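Local coordinates for protein UDP-glucose 6-dehydrogenase (Pyrobaculum islandicum, PDB 3VTF) that probably catalyses the NAD-dependent oxidation of UDP-glucose to UDP-glucuronate, at residues V95-V105 and K134-S144; V34-L42 and L72-L80. All coordinates share one frame; numbering follows the deposited sequence.

Contact 1: residues V95-V105 and K134-S144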
loop_
_atom_site.group_PDB
_atom_site.type_symbol
_atom_site.label_atom_id
_atom_site.label_comp_id
_atom_site.label_asym_id
_atom_site.label_seq_id
_atom_site.Cartn_x
_atom_site.Cartn_y
_atom_site.Cartn_z
ATOM N N VAL A 95 13.818 -36.914 8.538
ATOM C CA VAL A 95 15.046 -36.224 8.134
ATOM C C VAL A 95 16.085 -37.206 7.549
ATOM O O VAL A 95 16.726 -36.939 6.473
ATOM C CB VAL A 95 15.627 -35.469 9.341
ATOM C CG1 VAL A 95 16.934 -34.823 8.970
ATOM C CG2 VAL A 95 14.619 -34.398 9.789
ATOM N N ALA A 96 16.328 -38.315 8.269
ATOM C CA ALA A 96 17.483 -39.187 7.880
ATOM C C ALA A 96 17.216 -39.850 6.556
ATOM O O ALA A 96 18.146 -40.202 5.842
ATOM C CB ALA A 96 17.795 -40.228 8.958
ATOM N N ALA A 97 15.942 -39.926 6.163
ATOM C CA ALA A 97 15.573 -40.621 4.955
ATOM C C ALA A 97 15.557 -39.639 3.721
ATOM O O ALA A 97 15.334 -40.045 2.574
ATOM C CB ALA A 97 14.193 -41.338 5.163
ATOM N N THR A 98 15.865 -38.365 3.932
ATOM C CA THR A 98 15.760 -37.391 2.841
ATOM C C THR A 98 17.047 -36.535 2.706
ATOM O O THR A 98 17.979 -36.742 3.435
ATOM C CB THR A 98 14.505 -36.485 3.074
ATOM O OG1 THR A 98 14.619 -35.868 4.344
ATOM C CG2 THR A 98 13.143 -37.332 3.108
ATOM N N ASP A 99 17.073 -35.558 1.790
ATOM C CA ASP A 99 18.235 -34.702 1.619
ATOM C C ASP A 99 17.969 -33.244 1.968
ATOM O O ASP A 99 18.905 -32.483 2.168
ATOM C CB ASP A 99 18.690 -34.763 0.219
ATOM C CG ASP A 99 19.334 -36.130 -0.102
ATOM O OD1 ASP A 99 20.032 -36.662 0.783
ATOM O OD2 ASP A 99 19.112 -36.604 -1.212
ATOM N N ALA A 100 16.686 -32.855 2.052
ATOM C CA ALA A 100 16.358 -31.522 2.584
ATOM C C ALA A 100 15.081 -31.577 3.389
ATOM O O ALA A 100 14.183 -32.404 3.096
ATOM C CB ALA A 100 16.171 -30.570 1.369
ATOM N N THR A 101 15.004 -30.782 4.472
ATOM C CA THR A 101 13.824 -30.831 5.370
ATOM C C THR A 101 13.233 -29.404 5.390
ATOM O O THR A 101 13.969 -28.429 5.661
ATOM C CB THR A 101 14.240 -31.176 6.807
ATOM O OG1 THR A 101 14.746 -32.518 6.789
ATOM C CG2 THR A 101 13.012 -31.093 7.841
ATOM N N PHE A 102 11.949 -29.288 5.013
ATOM C CA PHE A 102 11.226 -28.017 5.187
ATOM C C PHE A 102 10.651 -27.908 6.589
ATOM O O PHE A 102 9.781 -28.701 7.002
ATOM C CB PHE A 102 10.089 -27.956 4.139
ATOM C CG PHE A 102 10.664 -27.812 2.734
ATOM C CD1 PHE A 102 10.700 -26.559 2.128
ATOM C CD2 PHE A 102 11.173 -28.912 2.039
ATOM C CE1 PHE A 102 11.270 -26.399 0.892
ATOM C CE2 PHE A 102 11.752 -28.748 0.783
ATOM C CZ PHE A 102 11.797 -27.505 0.207
ATOM N N ILE A 103 11.081 -26.903 7.345
ATOM C CA ILE A 103 10.489 -26.742 8.663
ATOM C C ILE A 103 9.300 -25.837 8.469
ATOM O O ILE A 103 9.447 -24.649 8.038
ATOM C CB ILE A 103 11.504 -26.106 9.643
ATOM C CG1 ILE A 103 12.687 -27.090 9.849
ATOM C CG2 ILE A 103 10.831 -25.637 10.964
ATOM C CD1 ILE A 103 13.826 -26.415 10.653
ATOM N N ALA A 104 8.126 -26.345 8.874
ATOM C CA ALA A 104 6.879 -25.597 8.660
ATOM C C ALA A 104 6.052 -25.564 9.913
ATOM O O ALA A 104 4.835 -25.467 9.833
ATOM C CB ALA A 104 6.043 -26.204 7.490
ATOM N N VAL A 105 6.681 -25.635 11.104
ATOM C CA VAL A 105 5.907 -25.614 12.364
ATOM C C VAL A 105 5.467 -24.183 12.686
ATOM O O VAL A 105 5.923 -23.175 12.062
ATOM C CB VAL A 105 6.780 -26.161 13.506
ATOM C CG1 VAL A 105 7.124 -27.589 13.130
ATOM C CG2 VAL A 105 8.126 -25.377 13.588
ATOM N N LYS A 134 22.176 -39.618 9.568
ATOM C CA LYS A 134 22.391 -39.832 8.102
ATOM C C LYS A 134 23.877 -39.873 7.757
ATOM O O LYS A 134 24.305 -40.536 6.787
ATOM C CB LYS A 134 21.712 -38.698 7.233
ATOM C CG LYS A 134 21.711 -39.009 5.759
ATOM C CD LYS A 134 20.856 -38.064 4.845
ATOM C CE LYS A 134 21.471 -36.700 4.722
ATOM N NZ LYS A 134 20.840 -35.850 3.645
ATOM N N GLY A 135 24.662 -39.043 8.441
ATOM C CA GLY A 135 26.083 -38.955 8.133
ATOM C C GLY A 135 26.487 -38.229 6.881
ATOM O O GLY A 135 27.674 -38.278 6.508
ATOM N N ARG A 136 25.573 -37.527 6.182
ATOM C CA ARG A 136 26.084 -36.733 5.039
ATOM C C ARG A 136 25.292 -35.442 4.861
ATOM O O ARG A 136 24.345 -35.243 5.559
ATOM C CB ARG A 136 26.230 -37.539 3.736
ATOM C CG ARG A 136 24.959 -38.147 3.236
ATOM C CD ARG A 136 25.142 -39.463 2.437
ATOM N NE ARG A 136 23.786 -39.792 1.933
ATOM C CZ ARG A 136 22.932 -40.636 2.511
ATOM N NH1 ARG A 136 23.266 -41.388 3.559
ATOM N NH2 ARG A 136 21.751 -40.784 1.999
ATOM N N TRP A 137 25.729 -34.605 3.953
ATOM C CA TRP A 137 25.196 -33.250 3.816
ATOM C C TRP A 137 23.696 -33.303 3.671
ATOM O O TRP A 137 23.129 -34.272 3.084
ATOM C CB TRP A 137 25.766 -32.656 2.573
ATOM C CG TRP A 137 25.222 -31.275 2.256
ATOM C CD1 TRP A 137 25.740 -30.057 2.695
ATOM C CD2 TRP A 137 24.099 -30.920 1.357
ATOM N NE1 TRP A 137 25.031 -29.022 2.188
ATOM C CE2 TRP A 137 24.025 -29.457 1.376
ATOM C CE3 TRP A 137 23.128 -31.647 0.630
ATOM C CZ2 TRP A 137 23.074 -28.755 0.646
ATOM C CZ3 TRP A 137 22.167 -30.923 -0.129
ATOM C CH2 TRP A 137 22.151 -29.498 -0.128
ATOM N N HIS A 138 23.058 -32.282 4.225
ATOM C CA HIS A 138 21.601 -32.120 4.196
ATOM C C HIS A 138 21.296 -30.626 4.092
ATOM O O HIS A 138 22.095 -29.795 4.524
ATOM C CB HIS A 138 21.044 -32.519 5.549
ATOM C CG HIS A 138 19.580 -32.989 5.502
ATOM N ND1 HIS A 138 18.557 -32.194 5.927
ATOM C CD2 HIS A 138 18.999 -34.184 5.075
ATOM C CE1 HIS A 138 17.383 -32.837 5.767
ATOM N NE2 HIS A 138 17.653 -34.050 5.251
ATOM N N LEU A 139 20.110 -30.279 3.544
ATOM C CA LEU A 139 19.674 -28.890 3.521
ATOM C C LEU A 139 18.543 -28.638 4.492
ATOM O O LEU A 139 17.530 -29.330 4.480
ATOM C CB LEU A 139 19.245 -28.505 2.083
ATOM C CG LEU A 139 18.620 -27.105 1.868
ATOM C CD1 LEU A 139 19.602 -25.968 2.188
ATOM C CD2 LEU A 139 18.181 -26.992 0.414
ATOM N N VAL A 140 18.672 -27.616 5.320
ATOM C CA VAL A 140 17.598 -27.312 6.272
ATOM C C VAL A 140 16.861 -26.056 5.720
ATOM O O VAL A 140 17.485 -24.979 5.521
ATOM C CB VAL A 140 18.237 -26.899 7.611
ATOM C CG1 VAL A 140 17.142 -26.623 8.633
ATOM C CG2 VAL A 140 19.154 -28.066 8.080
ATOM N N VAL A 141 15.567 -26.183 5.456
ATOM C CA VAL A 141 14.866 -25.040 4.832
ATOM C C VAL A 141 13.788 -24.551 5.790
ATOM O O VAL A 141 12.924 -25.363 6.262
ATOM C CB VAL A 141 14.201 -25.508 3.478
ATOM C CG1 VAL A 141 13.479 -24.295 2.750
ATOM C CG2 VAL A 141 15.230 -26.174 2.533
ATOM N N VAL A 142 13.782 -23.265 6.068
ATOM C CA VAL A 142 12.818 -22.740 7.011
ATOM C C VAL A 142 11.619 -22.145 6.204
ATOM O O VAL A 142 11.815 -21.117 5.493
ATOM C CB VAL A 142 13.446 -21.617 7.886
ATOM C CG1 VAL A 142 12.393 -21.119 8.912
ATOM C CG2 VAL A 142 14.760 -22.067 8.618
ATOM N N LYS A 143 10.445 -22.779 6.314
ATOM C CA LYS A 143 9.212 -22.213 5.669
ATOM C C LYS A 143 8.425 -21.380 6.695
ATOM O O LYS A 143 7.735 -20.484 6.333
ATOM C CB LYS A 143 8.303 -23.345 5.215
ATOM C CG LYS A 143 8.772 -24.060 3.967
ATOM C CD LYS A 143 8.869 -23.117 2.804
ATOM C CE LYS A 143 7.550 -22.845 2.161
ATOM N NZ LYS A 143 7.904 -22.175 0.821
ATOM N N SER A 144 8.513 -21.755 7.992
ATOM C CA SER A 144 7.994 -20.995 9.120
ATOM C C SER A 144 8.296 -19.510 8.970
ATOM O O SER A 144 9.378 -19.176 8.572
ATOM C CB SER A 144 8.592 -21.554 10.472
ATOM O OG SER A 144 8.246 -22.953 10.534
HETATM O O HOH W 1 22.539 -38.109 0.712
#

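Contact 2: residues V34-L42 and L72-L80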
loop_
_atom_site.group_PDB
_atom_site.type_symbol
_atom_site.label_atom_id
_atom_site.label_comp_id
_atom_site.label_asym_id
_atom_site.label_seq_id
_atom_site.Cartn_x
_atom_site.Cartn_y
_atom_site.Cartn_z
ATOM N N VAL A 34 1.246 -29.355 5.170
ATOM C CA VAL A 34 0.550 -30.459 4.446
ATOM C C VAL A 34 0.364 -30.116 2.970
ATOM O O VAL A 34 0.535 -31.004 2.128
ATOM C CB VAL A 34 -0.801 -30.838 5.120
ATOM C CG1 VAL A 34 -1.833 -29.749 4.824
ATOM C CG2 VAL A 34 -1.235 -32.208 4.602
ATOM N N VAL A 35 0.214 -28.819 2.639
ATOM C CA VAL A 35 0.109 -28.443 1.237
ATOM C C VAL A 35 1.477 -28.590 0.547
ATOM O O VAL A 35 1.593 -28.996 -0.642
ATOM C CB VAL A 35 -0.483 -27.014 1.049
ATOM C CG1 VAL A 35 -0.250 -26.483 -0.368
ATOM C CG2 VAL A 35 -1.978 -27.032 1.359
ATOM N N HIS A 36 2.542 -28.251 1.277
ATOM C CA HIS A 36 3.868 -28.486 0.619
ATOM C C HIS A 36 4.176 -29.949 0.462
ATOM O O HIS A 36 4.767 -30.371 -0.537
ATOM C CB HIS A 36 4.970 -27.798 1.411
ATOM C CG HIS A 36 5.015 -26.289 1.128
ATOM N ND1 HIS A 36 4.085 -25.425 1.620
ATOM C CD2 HIS A 36 5.832 -25.561 0.295
ATOM C CE1 HIS A 36 4.333 -24.179 1.110
ATOM N NE2 HIS A 36 5.410 -24.279 0.325
ATOM N N ALA A 37 3.834 -30.718 1.479
ATOM C CA ALA A 37 4.143 -32.175 1.398
ATOM C C ALA A 37 3.422 -32.799 0.220
ATOM O O ALA A 37 4.013 -33.555 -0.572
ATOM C CB ALA A 37 3.759 -32.843 2.714
ATOM N N VAL A 38 2.127 -32.535 0.134
ATOM C CA VAL A 38 1.330 -33.031 -1.013
ATOM C C VAL A 38 1.750 -32.467 -2.359
ATOM O O VAL A 38 1.891 -33.215 -3.373
ATOM C CB VAL A 38 -0.191 -32.747 -0.741
ATOM C CG1 VAL A 38 -1.021 -32.958 -2.027
ATOM C CG2 VAL A 38 -0.693 -33.623 0.390
ATOM N N GLY A 39 1.989 -31.165 -2.392
ATOM C CA GLY A 39 2.380 -30.510 -3.634
ATOM C C GLY A 39 3.751 -30.979 -4.148
ATOM O O GLY A 39 3.920 -31.117 -5.364
ATOM N N PHE A 40 4.739 -31.122 -3.252
ATOM C CA PHE A 40 6.046 -31.538 -3.714
ATOM C C PHE A 40 5.912 -32.963 -4.277
ATOM O O PHE A 40 6.568 -33.283 -5.302
ATOM C CB PHE A 40 7.098 -31.537 -2.566
ATOM C CG PHE A 40 7.614 -30.142 -2.197
ATOM C CD1 PHE A 40 7.966 -29.249 -3.169
ATOM C CD2 PHE A 40 7.856 -29.806 -0.847
ATOM C CE1 PHE A 40 8.519 -27.992 -2.828
ATOM C CE2 PHE A 40 8.324 -28.529 -0.529
ATOM C CZ PHE A 40 8.660 -27.644 -1.520
ATOM N N ALA A 41 5.128 -33.825 -3.590
ATOM C CA ALA A 41 4.951 -35.194 -4.125
ATOM C C ALA A 41 4.315 -35.155 -5.519
ATOM O O ALA A 41 4.743 -35.888 -6.444
ATOM C CB ALA A 41 4.103 -36.051 -3.169
ATOM N N LEU A 42 3.357 -34.239 -5.725
ATOM C CA LEU A 42 2.676 -34.163 -7.015
ATOM C C LEU A 42 3.551 -33.518 -8.023
ATOM O O LEU A 42 3.363 -33.757 -9.200
ATOM C CB LEU A 42 1.325 -33.404 -6.921
ATOM C CG LEU A 42 0.204 -34.096 -6.087
ATOM C CD1 LEU A 42 -1.042 -33.157 -6.014
ATOM C CD2 LEU A 42 -0.086 -35.477 -6.641
ATOM N N LEU A 72 -7.925 -30.278 -1.191
ATOM C CA LEU A 72 -6.887 -30.989 -0.511
ATOM C C LEU A 72 -7.147 -32.480 -0.413
ATOM O O LEU A 72 -6.237 -33.275 -0.504
ATOM C CB LEU A 72 -6.643 -30.405 0.895
ATOM C CG LEU A 72 -5.575 -31.038 1.786
ATOM C CD1 LEU A 72 -4.256 -31.140 1.006
ATOM C CD2 LEU A 72 -5.450 -30.222 3.096
ATOM N N GLU A 73 -8.395 -32.877 -0.150
ATOM C CA GLU A 73 -8.620 -34.270 0.001
ATOM C C GLU A 73 -8.265 -35.010 -1.276
ATOM O O GLU A 73 -7.695 -36.081 -1.207
ATOM C CB GLU A 73 -10.113 -34.521 0.398
ATOM C CG GLU A 73 -10.457 -35.999 0.398
ATOM C CD GLU A 73 -11.943 -36.207 0.718
ATOM O OE1 GLU A 73 -12.806 -35.559 0.080
ATOM O OE2 GLU A 73 -12.233 -36.975 1.640
ATOM N N GLU A 74 -8.628 -34.456 -2.446
ATOM C CA GLU A 74 -8.255 -35.067 -3.723
ATOM C C GLU A 74 -6.755 -34.975 -4.057
ATOM O O GLU A 74 -6.191 -35.923 -4.588
ATOM C CB GLU A 74 -8.996 -34.366 -4.859
ATOM C CG GLU A 74 -8.730 -35.046 -6.208
ATOM C CD GLU A 74 -9.340 -34.304 -7.383
ATOM O OE1 GLU A 74 -9.912 -33.199 -7.167
ATOM O OE2 GLU A 74 -9.230 -34.833 -8.519
ATOM N N ALA A 75 -6.096 -33.834 -3.792
ATOM C CA ALA A 75 -4.636 -33.768 -3.997
ATOM C C ALA A 75 -3.909 -34.794 -3.113
ATOM O O ALA A 75 -2.985 -35.530 -3.562
ATOM C CB ALA A 75 -4.115 -32.327 -3.729
ATOM N N LEU A 76 -4.377 -34.920 -1.865
ATOM C CA LEU A 76 -3.733 -35.837 -0.953
ATOM C C LEU A 76 -3.861 -37.309 -1.506
ATOM O O LEU A 76 -2.873 -38.079 -1.554
ATOM C CB LEU A 76 -4.299 -35.659 0.439
ATOM C CG LEU A 76 -3.943 -36.725 1.487
ATOM C CD1 LEU A 76 -2.439 -36.759 1.771
ATOM C CD2 LEU A 76 -4.753 -36.477 2.763
ATOM N N GLY A 77 -5.061 -37.678 -1.943
ATOM C CA GLY A 77 -5.326 -39.076 -2.406
ATOM C C GLY A 77 -4.444 -39.320 -3.596
ATOM O O GLY A 77 -3.817 -40.368 -3.658
ATOM N N ARG A 78 -4.342 -38.344 -4.516
ATOM C CA ARG A 78 -3.402 -38.440 -5.671
ATOM C C ARG A 78 -1.930 -38.576 -5.239
ATOM O O ARG A 78 -1.188 -39.400 -5.745
ATOM C CB ARG A 78 -3.558 -37.267 -6.662
ATOM C CG ARG A 78 -4.922 -37.144 -7.331
ATOM C CD ARG A 78 -5.120 -35.762 -8.022
ATOM N NE ARG A 78 -4.167 -35.595 -9.121
ATOM C CZ ARG A 78 -4.397 -35.939 -10.399
ATOM N NH1 ARG A 78 -5.560 -36.460 -10.760
ATOM N NH2 ARG A 78 -3.447 -35.782 -11.337
ATOM N N ALA A 79 -1.479 -37.784 -4.275
ATOM C CA ALA A 79 -0.087 -37.892 -3.823
ATOM C C ALA A 79 0.225 -39.240 -3.170
ATOM O O ALA A 79 1.258 -39.864 -3.440
ATOM C CB ALA A 79 0.213 -36.693 -2.862
ATOM N N LEU A 80 -0.715 -39.735 -2.382
ATOM C CA LEU A 80 -0.616 -41.068 -1.753
ATOM C C LEU A 80 -0.604 -42.208 -2.820
ATOM O O LEU A 80 0.287 -43.035 -2.815
ATOM C CB LEU A 80 -1.767 -41.287 -0.754
ATOM C CG LEU A 80 -1.763 -40.465 0.564
ATOM C CD1 LEU A 80 -3.097 -40.594 1.300
ATOM C CD2 LEU A 80 -0.617 -40.876 1.518
#

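Contact 1: residues V95-V105 and K134-S144
K134, at the end of helix 118-134, runs its aliphatic chain past the carbonyl of A96, bends at chi3 (71°) and brings its ammonium group to T98 O and to D99 OD1, with which it forms a salt bridge; the exact place of NZ is less sure in the model. H138 inserts its ring into the turn between helix 91-96 and the next strand. CG1 of V95 makes a CH-pi contact with one face, 4.1 Å from the ring centroid, while D99 O and A100 N lie over the opposite face, and T98 O meets the edge. NE2 of H138 has a weak, bent bond to V95 O (3.3 Å). The imidazole is thus wedged between a methyl group and a peptide unit.

Strands 100-103 and 139-142 run parallel as neighbours in the Rossmann-type NAD-binding domain, joined through helix 118-134 as a beta-alpha-beta unit. L139 N bonds D99 O, and T101 N returns to L139 O (2.9 Å). V140 lies on the sheet face of T101 and I103, where its CG1 meets I103 CD1 (3.9 Å). V141 and F102 share the other face: CB of V141 stands over the F102 ring, offset to the rim, and V141 CG1, anti to the backbone N (chi1 -178°), touches F102 CE1 at 3.6 Å. V141 also pairs through its backbone with T101 O and I103 N. K143 brings CG to the edge of the F102 ring, near its plane; its NZ bonds N173 O. Where strand 139-142 gives way to loop, K143 N (2.7 Å) and S144 N (3.0 Å) both bond to I103 O, and S144 OG donates in the carbonyl plane to a lone pair of V105 O at 2.8 Å.

Contact 2: residues V34-L42 and L72-L80
Two helices of the Rossmann-type NAD-binding domain meet here: 31-43, which follows strand 23-27 and a turn whose G28, G30 and G33 fit a Rossmann-type GxGxxG pattern, and 72-81, which precedes edge strand 85-87. Their segments cross at 50°, with axes 8.9 Å apart at closest approach. V38 is the central knob, set in a hole formed by L72, A75, L76 and A79. Its two methyls divide the work: CG1, anti to the backbone N (chi1 168°), presses on A75 CB at 3.6 Å, whereas CG2 reaches L76 CD1 at 3.8 Å. One turn earlier, V34 CG1 meets L72 CD2 obliquely. On the following turn the two methyls of L42 lie along one side of the partner helix, CD1 against A75 CB and CD2 close over the backbone of A79, 3.6 Å from its N; CD2 also touches CB of R78. A41 and A79 meet methyl to methyl, their CB atoms 4.0 Å apart. L85 of strand 85-87 packs against V38, A41, L76 and A79, extending the apolar cluster. No hydrogen bond joins the two segments, so their fit rests on the shapes of branched side chains set against the small A75 and A79, and on burial of apolar surface.

Both segments of contact 2 precede those of contact 1 in the sequence, and the centres of the two contacts lie 19 Å apart within the NAD-binding domain. They meet through the inward side of helix 31-43: F40 CZ packs on F102 CZ at 3.6 Å, and H36 NE2 lies 3.2 Å from K143 CE, a packing contact. F102 and K143 thus link the strand pair to the helix whose other side bears V38. Contact 1 comes nearer the bound UDP-glucose, the K143 side chain about 9 Å from it, against about 13 Å for that of V34 in contact 2; the S144 side chain is about 4 Å from that of T107, predicted to bind NAD.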